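Local coordinates for protein Rab GDP-dissociation inhibitor (Saccharomyces cerevisiae, PDB 2BCG) that inhibits the dissociation of GDP from the Rab GTPase SEC4 and extracts GDP-bound YPT7 from vacuolar membranes, at residues K125-P130 / S138-G143; A289-A294 / F435-H440; L235-M238 / E243-Q246; I311-I316 / I377-A382. All blocks are in the same frame, centred on the assembly; numbering follows the deposited sequence.

How the interactions relate
Interactions 1 and 4 draw on the same mixed sheet: 125-128 is one outermost strand, whereas 303-317 lies further in. The centres of these two contacts are 24 Å apart and their nearest atoms about 8 Å apart. Interaction 1 also touches bound geranylgeranyl, through Pro130. Interaction 3 lies in the region that interacts with YPT1; its centre is 30 Å from that of interaction 1, and the nearest atoms are about 12 Å apart. Interaction 2 belongs to the parallel sheet, 25 Å from interaction 3 between centres, and lies across the chain's centre from interaction 1, 46 Å away. In sequence, 311-316 and 377-382 both fall between the two segments of interaction 2.

Interaction 1: K125-P130 / S138-G143. With GER (geran-8-yl geran), chain C.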
loop_
_atom_site.group_PDB
_atom_site.type_symbol
_atom_site.label_atom_id
_atom_site.label_comp_id
_atom_site.label_asym_id
_atom_site.label_seq_id
_atom_site.Cartn_x
_atom_site.Cartn_y
_atom_site.Cartn_z
ATOM N N LYS A 125 -13.625 -16.467 25.017
ATOM C CA LYS A 125 -12.471 -15.659 25.430
ATOM C C LYS A 125 -11.438 -15.650 24.314
ATOM O O LYS A 125 -11.454 -16.527 23.448
ATOM C CB LYS A 125 -11.825 -16.241 26.692
ATOM C CG LYS A 125 -12.783 -16.420 27.873
ATOM C CD LYS A 125 -12.031 -16.764 29.160
ATOM C CE LYS A 125 -11.280 -15.561 29.717
ATOM N NZ LYS A 125 -12.195 -14.493 30.225
ATOM N N ILE A 126 -10.521 -14.684 24.354
ATOM C CA ILE A 126 -9.396 -14.667 23.385
ATOM C C ILE A 126 -8.060 -14.914 24.085
ATOM O O ILE A 126 -7.887 -14.502 25.231
ATOM C CB ILE A 126 -9.369 -13.358 22.522
ATOM C CG1 ILE A 126 -9.268 -12.071 23.355
ATOM C CG2 ILE A 126 -10.643 -13.327 21.646
ATOM C CD1 ILE A 126 -9.045 -10.794 22.509
ATOM N N TYR A 127 -7.148 -15.564 23.370
ATOM C CA TYR A 127 -5.818 -15.978 23.884
ATOM C C TYR A 127 -4.738 -15.554 22.894
ATOM O O TYR A 127 -4.868 -15.833 21.699
ATOM C CB TYR A 127 -5.778 -17.515 24.029
ATOM C CG TYR A 127 -6.790 -18.047 25.006
ATOM C CD1 TYR A 127 -6.439 -18.223 26.353
ATOM C CD2 TYR A 127 -8.097 -18.332 24.613
ATOM C CE1 TYR A 127 -7.360 -18.666 27.277
ATOM C CE2 TYR A 127 -9.036 -18.776 25.542
ATOM C CZ TYR A 127 -8.646 -18.944 26.869
ATOM O OH TYR A 127 -9.535 -19.387 27.815
ATOM N N LYS A 128 -3.666 -14.915 23.371
ATOM C CA LYS A 128 -2.606 -14.550 22.447
ATOM C C LYS A 128 -1.884 -15.824 21.981
ATOM O O LYS A 128 -1.431 -16.652 22.808
ATOM C CB LYS A 128 -1.619 -13.521 23.016
ATOM C CG LYS A 128 -0.581 -13.040 21.956
ATOM C CD LYS A 128 0.595 -12.261 22.554
ATOM C CE LYS A 128 1.462 -11.645 21.437
ATOM N NZ LYS A 128 2.339 -12.672 20.763
ATOM N N VAL A 129 -1.780 -15.977 20.670
ATOM C CA VAL A 129 -1.023 -17.075 20.080
ATOM C C VAL A 129 0.462 -16.822 20.348
ATOM O O VAL A 129 0.956 -15.723 20.086
ATOM C CB VAL A 129 -1.246 -17.177 18.562
ATOM C CG1 VAL A 129 -0.294 -18.216 17.914
ATOM C CG2 VAL A 129 -2.706 -17.478 18.231
ATOM N N PRO A 130 1.183 -17.815 20.895
ATOM C CA PRO A 130 2.618 -17.593 21.165
ATOM C C PRO A 130 3.446 -17.091 19.969
ATOM O O PRO A 130 3.224 -17.483 18.821
ATOM C CB PRO A 130 3.115 -18.980 21.644
ATOM C CG PRO A 130 1.929 -19.618 22.232
ATOM C CD PRO A 130 0.725 -19.135 21.386
ATOM N N SER A 138 4.138 -20.778 28.438
ATOM C CA SER A 138 3.058 -20.194 29.260
ATOM C C SER A 138 1.634 -20.528 28.819
ATOM O O SER A 138 0.702 -20.509 29.635
ATOM C CB SER A 138 3.147 -18.663 29.240
ATOM O OG SER A 138 4.305 -18.201 29.919
ATOM N N SER A 139 1.436 -20.748 27.520
ATOM C CA SER A 139 0.065 -20.718 26.987
ATOM C C SER A 139 -0.816 -21.812 27.581
ATOM O O SER A 139 -0.390 -22.971 27.669
ATOM C CB SER A 139 0.084 -20.872 25.473
ATOM O OG SER A 139 -1.240 -20.832 24.971
ATOM N N PRO A 140 -2.046 -21.449 28.005
ATOM C CA PRO A 140 -3.009 -22.450 28.461
ATOM C C PRO A 140 -3.766 -23.127 27.321
ATOM O O PRO A 140 -4.652 -23.955 27.585
ATOM C CB PRO A 140 -3.969 -21.634 29.321
ATOM C CG PRO A 140 -3.973 -20.281 28.676
ATOM C CD PRO A 140 -2.571 -20.075 28.149
ATOM N N LEU A 141 -3.426 -22.770 26.077
ATOM C CA LEU A 141 -4.126 -23.316 24.914
ATOM C C LEU A 141 -3.982 -24.843 24.783
ATOM O O LEU A 141 -4.819 -25.486 24.148
ATOM C CB LEU A 141 -3.666 -22.613 23.637
ATOM C CG LEU A 141 -4.166 -21.179 23.387
ATOM C CD1 LEU A 141 -3.399 -20.556 22.226
ATOM C CD2 LEU A 141 -5.691 -21.146 23.130
ATOM N N MET A 142 -2.920 -25.405 25.382
ATOM C CA MET A 142 -2.613 -26.848 25.317
ATOM C C MET A 142 -2.103 -27.313 26.672
ATOM O O MET A 142 -1.449 -26.541 27.374
ATOM C CB MET A 142 -1.500 -27.120 24.299
ATOM C CG MET A 142 -1.835 -26.804 22.860
ATOM S SD MET A 142 -0.542 -27.452 21.801
ATOM C CE MET A 142 -1.076 -26.716 20.245
ATOM N N GLY A 143 -2.372 -28.571 27.023
ATOM C CA GLY A 143 -1.747 -29.187 28.192
ATOM C C GLY A 143 -0.337 -29.669 27.896
ATOM O O GLY A 143 0.090 -29.707 26.728
HETATM C C1 GER C . 14.397 -20.214 14.525
HETATM C C2 GER C . 13.671 -19.621 15.749
HETATM C C3 GER C . 12.992 -20.407 16.692
HETATM C C4 GER C . 12.948 -21.940 16.556
HETATM C C5 GER C . 12.282 -19.746 17.897
HETATM C C6 GER C . 11.015 -18.959 17.499
HETATM C C7 GER C . 9.849 -19.738 17.541
HETATM C C8 GER C . 8.864 -19.834 16.544
HETATM C C9 GER C . 9.042 -19.056 15.236
HETATM C C10 GER C . 7.628 -20.751 16.713
HETATM C C11 GER C . 6.333 -20.115 17.268
HETATM C C12 GER C . 5.574 -21.138 17.856
HETATM C C13 GER C . 4.196 -21.403 17.919
HETATM C C14 GER C . 3.156 -20.480 17.264
HETATM C C15 GER C . 3.738 -22.669 18.667
HETATM C C16 GER C . 2.435 -22.504 19.462
HETATM C C17 GER C . 2.537 -23.058 20.741
HETATM C C18 GER C . 1.546 -23.274 21.710
HETATM C C19 GER C . 0.069 -22.913 21.507
HETATM C C20 GER C . 1.946 -23.900 23.038
HETATM O O HOH W 1 -2.197 -18.223 24.902
#
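Tyr127 lies against Leu141, with methyl CD2 packed on the root of the aromatic side chain: Leu141 CD2 is 3.7 Å from Tyr127 CB. The tyrosine projects from 125-128, an outermost strand of the mixed sheet, and meets an ST turn that follows helix 133-138. In that turn Ser139 OG accepts from Leu141 N at 3.1 Å, the bond nearly straight at 161°. With chi1 at -62°, Tyr127 CG stands opposite its own carbonyl carbon, and the ring runs obliquely past Leu141, far enough for CD1 to meet Pro140 CG at 4.0 Å. An alanine here would keep CB but lose the ring, which would probably leave Pro140 CG without its aromatic partner and open a gap beside Leu141 CD2. A water bridges the backbone of the strand to the serine hydroxyl of the turn, donating to Lys128 O at 2.7 Å while also hydrogen-bonded to Ser139 OG. Further along, Pro130 packs its CG on Ser139 CB at 3.9 Å. The same proline lines the geranylgeranyl pocket, Val129 and Leu141 both touching Phe194 of helix 189-199 nearby; Pro130 CG approaches the lipid atom C18 of GER to 3.7 Å.

Interaction 2: A289-A294 / F435-H440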
loop_
_atom_site.group_PDB
_atom_site.type_symbol
_atom_site.label_atom_id
_atom_site.label_comp_id
_atom_site.label_asym_id
_atom_site.label_seq_id
_atom_site.Cartn_x
_atom_site.Cartn_y
_atom_site.Cartn_z
ATOM N N ALA A 289 -2.795 -1.283 -27.239
ATOM C CA ALA A 289 -1.728 -2.164 -26.753
ATOM C C ALA A 289 -2.122 -3.601 -27.107
ATOM O O ALA A 289 -3.306 -3.889 -27.265
ATOM C CB ALA A 289 -1.558 -2.025 -25.260
ATOM N N PRO A 290 -1.136 -4.502 -27.230
ATOM C CA PRO A 290 -1.470 -5.920 -27.504
ATOM C C PRO A 290 -2.142 -6.693 -26.370
ATOM O O PRO A 290 -2.750 -7.755 -26.614
ATOM C CB PRO A 290 -0.111 -6.563 -27.804
ATOM C CG PRO A 290 0.918 -5.581 -27.500
ATOM C CD PRO A 290 0.313 -4.248 -27.249
ATOM N N LEU A 291 -2.080 -6.168 -25.147
ATOM C CA LEU A 291 -2.770 -6.830 -24.050
ATOM C C LEU A 291 -3.237 -5.821 -23.002
ATOM O O LEU A 291 -2.720 -4.704 -22.922
ATOM C CB LEU A 291 -1.875 -7.908 -23.400
ATOM C CG LEU A 291 -0.572 -7.463 -22.749
ATOM C CD1 LEU A 291 -0.825 -7.492 -21.257
ATOM C CD2 LEU A 291 0.625 -8.356 -23.071
ATOM N N VAL A 292 -4.213 -6.258 -22.212
ATOM C CA VAL A 292 -4.702 -5.476 -21.071
ATOM C C VAL A 292 -4.639 -6.354 -19.807
ATOM O O VAL A 292 -4.854 -7.580 -19.855
ATOM C CB VAL A 292 -6.149 -4.933 -21.330
ATOM C CG1 VAL A 292 -7.180 -6.051 -21.396
ATOM C CG2 VAL A 292 -6.535 -3.873 -20.265
ATOM N N ILE A 293 -4.345 -5.707 -18.682
ATOM C CA ILE A 293 -4.429 -6.306 -17.332
ATOM C C ILE A 293 -5.472 -5.459 -16.592
ATOM O O ILE A 293 -5.408 -4.238 -16.636
ATOM C CB ILE A 293 -3.062 -6.249 -16.620
ATOM C CG1 ILE A 293 -2.004 -7.044 -17.416
ATOM C CG2 ILE A 293 -3.204 -6.707 -15.155
ATOM C CD1 ILE A 293 -0.635 -6.912 -16.893
ATOM N N ALA A 294 -6.467 -6.087 -15.975
ATOM C CA ALA A 294 -7.538 -5.294 -15.363
ATOM C C ALA A 294 -8.202 -6.007 -14.209
ATOM O O ALA A 294 -8.114 -7.234 -14.089
ATOM C CB ALA A 294 -8.571 -4.949 -16.394
ATOM N N PHE A 435 3.083 -14.755 -15.043
ATOM C CA PHE A 435 3.394 -15.974 -15.833
ATOM C C PHE A 435 2.477 -16.076 -17.056
ATOM O O PHE A 435 2.944 -16.356 -18.181
ATOM C CB PHE A 435 3.286 -17.224 -14.941
ATOM C CG PHE A 435 3.556 -18.512 -15.670
ATOM C CD1 PHE A 435 2.524 -19.415 -15.906
ATOM C CD2 PHE A 435 4.829 -18.806 -16.135
ATOM C CE1 PHE A 435 2.780 -20.632 -16.605
ATOM C CE2 PHE A 435 5.099 -20.004 -16.828
ATOM C CZ PHE A 435 4.070 -20.905 -17.068
ATOM N N ARG A 436 1.183 -15.840 -16.862
ATOM C CA ARG A 436 0.206 -15.815 -17.967
ATOM C C ARG A 436 0.551 -14.763 -19.029
ATOM O O ARG A 436 0.497 -15.033 -20.255
ATOM C CB ARG A 436 -1.226 -15.606 -17.449
ATOM C CG ARG A 436 -1.815 -16.842 -16.760
ATOM C CD ARG A 436 -2.786 -16.500 -15.626
ATOM N NE ARG A 436 -3.860 -15.596 -16.000
ATOM C CZ ARG A 436 -4.614 -14.968 -15.086
ATOM N NH1 ARG A 436 -4.371 -15.181 -13.788
ATOM N NH2 ARG A 436 -5.591 -14.133 -15.453
ATOM N N VAL A 437 0.939 -13.575 -18.571
ATOM C CA VAL A 437 1.270 -12.470 -19.486
ATOM C C VAL A 437 2.602 -12.702 -20.226
ATOM O O VAL A 437 2.688 -12.488 -21.451
ATOM C CB VAL A 437 1.265 -11.121 -18.712
ATOM C CG1 VAL A 437 1.873 -9.983 -19.558
ATOM C CG2 VAL A 437 -0.132 -10.761 -18.298
ATOM N N THR A 438 3.643 -13.124 -19.511
ATOM C CA THR A 438 5.002 -13.166 -20.086
ATOM C C THR A 438 5.464 -14.563 -20.537
ATOM O O THR A 438 6.443 -14.680 -21.309
ATOM C CB THR A 438 6.067 -12.659 -19.089
ATOM O OG1 THR A 438 6.239 -13.640 -18.052
ATOM C CG2 THR A 438 5.732 -11.261 -18.524
ATOM N N GLY A 439 4.812 -15.617 -20.033
ATOM C CA GLY A 439 5.177 -17.009 -20.372
ATOM C C GLY A 439 6.301 -17.622 -19.554
ATOM O O GLY A 439 6.699 -18.771 -19.782
ATOM N N HIS A 440 6.826 -16.860 -18.596
ATOM C CA HIS A 440 7.888 -17.339 -17.747
ATOM C C HIS A 440 7.595 -16.893 -16.320
ATOM O O HIS A 440 6.989 -15.828 -16.130
ATOM C CB HIS A 440 9.232 -16.780 -18.206
ATOM C CG HIS A 440 9.236 -15.291 -18.425
ATOM N ND1 HIS A 440 9.296 -14.381 -17.388
ATOM C CD2 HIS A 440 9.199 -14.554 -19.563
ATOM C CE1 HIS A 440 9.296 -13.154 -17.875
ATOM N NE2 HIS A 440 9.242 -13.231 -19.192
#
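Val437, near the end of helix 424-438, sets one methyl against Leu291 and the other against Ile293. Its CB is directed at 289-294 but stays back, 4.9 Å from Leu291 CD1, and the contact is made one bond further out. CG1 takes the leucine: it lies 4.0 Å from Leu291 CD1 and 4.1 Å from Leu291 CD2, so both prongs of the leucine fork straddle a single methyl. CG2 turns to the other neighbour and meets Ile293 CD1 at 4.1 Å. A chi1 of 169° sets CG1 opposite the backbone N of Val437 and so divides the methyls between the two partners, each of which it crosses at about a right angle. The helix stops just beyond: Gly439 N still bonds to Phe435 O at 2.7 Å, but Gly439 itself has positive phi, and the chain turns away. There Thr438 OG1 sits over the centre of one face of the His440 ring and accepts a weak bond from His440 N. Strand 292-294 belongs to a parallel sheet of Rossmann type, in keeping with the family's kinship to dinucleotide-binding proteins, between strands 14-17 and 411-413. Helix 21-32 touches Ile293 through Leu26 and Leu30, while from helix 424-438 Val437 packs on Tyr412 of strand 411-413 and Arg436 NH2 is hydrogen-bonded to Leu413 O.

Interaction 3: L235-M238 / E243-Q246; sequences LYPM and ELPQ
Apolar packing between the segments rests on Pro237 and Leu244. The proline ring, pointed at the helix, offers CG to Leu244 CD1 at 4.3 Å, a loose touch at the leucine tip. Phe112 of strand 112-114 touches both residues, so the pair is part of a larger apolar cluster, and Ile21 adds to it on the leucine. Within 235-238, Pro237 CD lies 3.5 Å above one face of the Tyr236 ring, offset toward the rim.

A second kind of contact pairs a backbone oxygen with a methylene. Met238 O comes to 3.3 Å from Glu243 CG; chi1 (-57°) sets CG opposite the carbonyl carbon, and the bend at chi2 (-56°) then swings the carboxylate. The arrangement is a strand followed by a tight loop and a helix: 234-237 is the middle strand of a three-stranded antiparallel sheet, and helix 243-254 starts with four residues between Met238 and Glu243. Both segments lie almost wholly in the region found to interact with YPT1, consistent with the Rab-binding platform of GDI proteins.

Polar and charged groups find partners beyond the two segments, on this chain and on the other protein. Glu243 OE1 forms a salt bridge with a basic side chain of that other protein chain; this charge, and the nearby helix start, would probably favour an ionised carboxylate. Gln246 OE1 accepts a hydrogen bond from the other chain's backbone, while Gln246 NE2 is tied to Gly242 O. Tyr236 OH is hydrogen-bonded to Asp85 OD2, and its ring meets His354 edge-to-face.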
loop_
_atom_site.group_PDB
_atom_site.type_symbol
_atom_site.label_atom_id
_atom_site.label_comp_id
_atom_site.label_asym_id
_atom_site.label_seq_id
_atom_site.Cartn_x
_atom_site.Cartn_y
_atom_site.Cartn_z
ATOM N N LEU A 235 3.170 -7.622 9.463
ATOM C CA LEU A 235 3.450 -6.186 9.342
ATOM C C LEU A 235 2.213 -5.423 8.792
ATOM O O LEU A 235 1.345 -6.026 8.199
ATOM C CB LEU A 235 4.627 -5.971 8.385
ATOM C CG LEU A 235 5.942 -6.730 8.635
ATOM C CD1 LEU A 235 6.956 -6.456 7.523
ATOM C CD2 LEU A 235 6.499 -6.350 10.021
ATOM N N TYR A 236 2.189 -4.111 8.994
ATOM C CA TYR A 236 1.095 -3.268 8.495
ATOM C C TYR A 236 1.697 -1.910 8.079
ATOM O O TYR A 236 2.536 -1.379 8.787
ATOM C CB TYR A 236 0.013 -3.080 9.568
ATOM C CG TYR A 236 -1.196 -2.304 9.067
ATOM C CD1 TYR A 236 -2.216 -2.943 8.364
ATOM C CD2 TYR A 236 -1.289 -0.912 9.265
ATOM C CE1 TYR A 236 -3.294 -2.225 7.851
ATOM C CE2 TYR A 236 -2.373 -0.200 8.767
ATOM C CZ TYR A 236 -3.357 -0.851 8.056
ATOM O OH TYR A 236 -4.411 -0.095 7.595
ATOM N N PRO A 237 1.290 -1.373 6.924
ATOM C CA PRO A 237 1.851 -0.083 6.479
ATOM C C PRO A 237 1.331 1.137 7.236
ATOM O O PRO A 237 0.115 1.292 7.451
ATOM C CB PRO A 237 1.391 0.031 5.019
ATOM C CG PRO A 237 0.132 -0.773 4.963
ATOM C CD PRO A 237 0.300 -1.904 5.968
ATOM N N MET A 238 2.250 2.042 7.563
ATOM C CA MET A 238 1.876 3.355 8.070
ATOM C C MET A 238 1.039 4.070 7.001
ATOM O O MET A 238 1.373 4.052 5.783
ATOM C CB MET A 238 3.141 4.181 8.371
ATOM C CG MET A 238 4.035 3.611 9.452
ATOM S SD MET A 238 3.188 3.457 11.038
ATOM C CE MET A 238 2.944 5.208 11.392
ATOM N N GLU A 243 -1.359 2.968 0.802
ATOM C CA GLU A 243 0.007 3.351 0.446
ATOM C C GLU A 243 0.667 2.352 -0.516
ATOM O O GLU A 243 1.575 2.720 -1.275
ATOM C CB GLU A 243 0.864 3.480 1.689
ATOM C CG GLU A 243 0.311 4.468 2.716
ATOM C CD GLU A 243 0.091 5.882 2.126
ATOM O OE1 GLU A 243 -1.080 6.243 1.797
ATOM O OE2 GLU A 243 1.086 6.627 1.993
ATOM N N LEU A 244 0.276 1.078 -0.428
ATOM C CA LEU A 244 0.909 0.031 -1.243
ATOM C C LEU A 244 0.669 0.261 -2.752
ATOM O O LEU A 244 1.644 0.339 -3.513
ATOM C CB LEU A 244 0.455 -1.372 -0.773
ATOM C CG LEU A 244 0.962 -1.724 0.634
ATOM C CD1 LEU A 244 0.122 -2.909 1.181
ATOM C CD2 LEU A 244 2.471 -2.058 0.634
ATOM N N PRO A 245 -0.601 0.347 -3.215
ATOM C CA PRO A 245 -0.768 0.585 -4.669
ATOM C C PRO A 245 -0.112 1.890 -5.095
ATOM O O PRO A 245 0.467 1.960 -6.173
ATOM C CB PRO A 245 -2.300 0.621 -4.876
ATOM C CG PRO A 245 -2.869 0.872 -3.478
ATOM C CD PRO A 245 -1.908 0.217 -2.521
ATOM N N GLN A 246 -0.181 2.910 -4.258
ATOM C CA GLN A 246 0.426 4.208 -4.608
ATOM C C GLN A 246 1.939 4.043 -4.798
ATOM O O GLN A 246 2.535 4.649 -5.693
ATOM C CB GLN A 246 0.121 5.261 -3.546
ATOM C CG GLN A 246 -1.357 5.684 -3.601
ATOM C CD GLN A 246 -1.672 6.752 -2.580
ATOM O OE1 GLN A 246 -1.187 7.872 -2.656
ATOM N NE2 GLN A 246 -2.468 6.394 -1.599
#

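Interaction 4: I311-I316 / I377-A382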
loop_
_atom_site.group_PDB
_atom_site.type_symbol
_atom_site.label_atom_id
_atom_site.label_comp_id
_atom_site.label_asym_id
_atom_site.label_seq_id
_atom_site.Cartn_x
_atom_site.Cartn_y
_atom_site.Cartn_z
ATOM N N ILE A 311 -18.767 -10.259 4.257
ATOM C CA ILE A 311 -19.247 -9.065 4.964
ATOM C C ILE A 311 -18.039 -8.440 5.654
ATOM O O ILE A 311 -17.207 -9.182 6.253
ATOM C CB ILE A 311 -20.392 -9.352 5.965
ATOM C CG1 ILE A 311 -20.858 -8.066 6.651
ATOM C CG2 ILE A 311 -20.010 -10.449 6.946
ATOM C CD1 ILE A 311 -22.206 -8.183 7.361
ATOM N N ARG A 312 -17.931 -7.112 5.538
ATOM C CA ARG A 312 -16.850 -6.373 6.183
ATOM C C ARG A 312 -17.463 -5.220 6.965
ATOM O O ARG A 312 -18.195 -4.367 6.399
ATOM C CB ARG A 312 -15.828 -5.865 5.159
ATOM C CG ARG A 312 -15.132 -7.033 4.421
ATOM C CD ARG A 312 -14.224 -6.596 3.317
ATOM N NE ARG A 312 -13.434 -7.711 2.769
ATOM C CZ ARG A 312 -13.418 -8.096 1.482
ATOM N NH1 ARG A 312 -14.126 -7.463 0.569
ATOM N NH2 ARG A 312 -12.619 -9.094 1.104
ATOM N N ALA A 313 -17.230 -5.260 8.275
ATOM C CA ALA A 313 -17.829 -4.275 9.175
ATOM C C ALA A 313 -16.671 -3.471 9.728
ATOM O O ALA A 313 -15.885 -3.979 10.505
ATOM C CB ALA A 313 -18.570 -4.951 10.331
ATOM N N ILE A 314 -16.607 -2.208 9.343
ATOM C CA ILE A 314 -15.580 -1.302 9.799
ATOM C C ILE A 314 -16.110 -0.586 11.035
ATOM O O ILE A 314 -17.108 0.152 10.971
ATOM C CB ILE A 314 -15.218 -0.283 8.685
ATOM C CG1 ILE A 314 -14.728 -0.997 7.411
ATOM C CG2 ILE A 314 -14.243 0.791 9.203
ATOM C CD1 ILE A 314 -14.726 -0.059 6.202
ATOM N N CYS A 315 -15.484 -0.869 12.180
ATOM C CA CYS A 315 -15.941 -0.306 13.446
ATOM C C CYS A 315 -14.951 0.704 13.963
ATOM O O CYS A 315 -13.738 0.458 13.895
ATOM C CB CYS A 315 -16.064 -1.402 14.490
ATOM S SG CYS A 315 -17.239 -2.692 13.964
ATOM N N ILE A 316 -15.470 1.826 14.461
ATOM C CA ILE A 316 -14.625 2.840 15.096
ATOM C C ILE A 316 -14.855 2.754 16.587
ATOM O O ILE A 316 -15.993 2.770 17.049
ATOM C CB ILE A 316 -14.943 4.265 14.627
ATOM C CG1 ILE A 316 -14.711 4.431 13.119
ATOM C CG2 ILE A 316 -14.109 5.275 15.450
ATOM C CD1 ILE A 316 -15.196 5.820 12.570
ATOM N N ILE A 377 -26.021 -10.441 11.884
ATOM C CA ILE A 377 -26.079 -11.280 13.090
ATOM C C ILE A 377 -24.878 -12.251 13.211
ATOM O O ILE A 377 -24.432 -12.589 14.320
ATOM C CB ILE A 377 -27.430 -12.057 13.179
ATOM C CG1 ILE A 377 -28.621 -11.081 13.282
ATOM C CG2 ILE A 377 -27.414 -13.113 14.297
ATOM C CD1 ILE A 377 -28.315 -9.640 13.753
ATOM N N GLU A 378 -24.343 -12.685 12.068
ATOM C CA GLU A 378 -23.205 -13.606 12.057
ATOM C C GLU A 378 -22.028 -12.980 12.759
ATOM O O GLU A 378 -21.200 -13.696 13.345
ATOM C CB GLU A 378 -22.792 -13.951 10.635
ATOM C CG GLU A 378 -23.790 -14.871 9.964
ATOM C CD GLU A 378 -23.419 -15.165 8.527
ATOM O OE1 GLU A 378 -24.263 -14.885 7.653
ATOM O OE2 GLU A 378 -22.291 -15.663 8.286
ATOM N N LEU A 379 -21.934 -11.651 12.677
ATOM C CA LEU A 379 -20.785 -10.952 13.282
ATOM C C LEU A 379 -20.939 -10.660 14.768
ATOM O O LEU A 379 -19.971 -10.187 15.390
ATOM C CB LEU A 379 -20.515 -9.636 12.558
ATOM C CG LEU A 379 -20.217 -9.811 11.061
ATOM C CD1 LEU A 379 -19.723 -8.504 10.475
ATOM C CD2 LEU A 379 -19.200 -10.940 10.854
ATOM N N GLU A 380 -22.132 -10.890 15.327
ATOM C CA GLU A 380 -22.366 -10.545 16.740
ATOM C C GLU A 380 -21.253 -11.037 17.721
ATOM O O GLU A 380 -20.821 -10.254 18.572
ATOM C CB GLU A 380 -23.784 -10.931 17.196
ATOM C CG GLU A 380 -24.208 -10.363 18.582
ATOM C CD GLU A 380 -24.170 -8.820 18.715
ATOM O OE1 GLU A 380 -24.088 -8.062 17.712
ATOM O OE2 GLU A 380 -24.246 -8.352 19.878
ATOM N N PRO A 381 -20.803 -12.316 17.631
ATOM C CA PRO A 381 -19.742 -12.778 18.563
ATOM C C PRO A 381 -18.461 -11.948 18.446
ATOM O O PRO A 381 -17.737 -11.778 19.432
ATOM C CB PRO A 381 -19.490 -14.226 18.141
ATOM C CG PRO A 381 -20.716 -14.642 17.410
ATOM C CD PRO A 381 -21.279 -13.425 16.762
ATOM N N ALA A 382 -18.186 -11.445 17.253
ATOM C CA ALA A 382 -17.034 -10.549 17.059
ATOM C C ALA A 382 -17.317 -9.130 17.560
ATOM O O ALA A 382 -16.486 -8.545 18.229
ATOM C CB ALA A 382 -16.643 -10.527 15.614
#
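Ile311 and Leu379 reach toward each other tip to tip, and the leucine does most of the touching with one branch. Its CD1 comes within 4.0 Å of Ile311 CD1 and is also close to Ile311 CG1. The other methyl, Ile311 CG2, meets both branches, Leu379 CD1 and CD2, at 4.0 Å. The fork of the leucine is thereby engaged at both prongs. An extended ethyl arm brings CG1 and CD1 of Ile311 to Leu379 CD1: CG1 stands opposite the backbone N (chi1 -179°) and CD1 continues outward at chi2 164°. Ala313, two residues on and facing the same way, gives the shortest approach, with its CB 3.7 Å from Leu379 CD1, consistent with the small side chain admitting the leucine tip close to the strand.

The strand is 303-317, flanked by 362-369 and 391-402 in a mixed seven-stranded sheet, and Leu379 comes from the short break between helices 375-378 and 380-383. These helices lie over one face of the sheet, where Leu379 also touches Ile366 and Thr368. Met394 touches Ile311 and Ala313 alike. An alanine in place of Ile311 would lose the ethyl arm and CG2 methyl, and within the two segments is likely to leave Leu379 CD2 without its neighbour and CD1 resting on Ala313 alone, with a gap next to Pro375 and His376.

Arg312 points away from this face, and its NH2 is hydrogen-bonded to Tyr417 O. At the helix break Glu380 N bonds to Ile377 O at 3.0 Å, while the buried carboxylate of Glu378 is held by Arg341 NH1, Thr372 OG1 and Glu371 N.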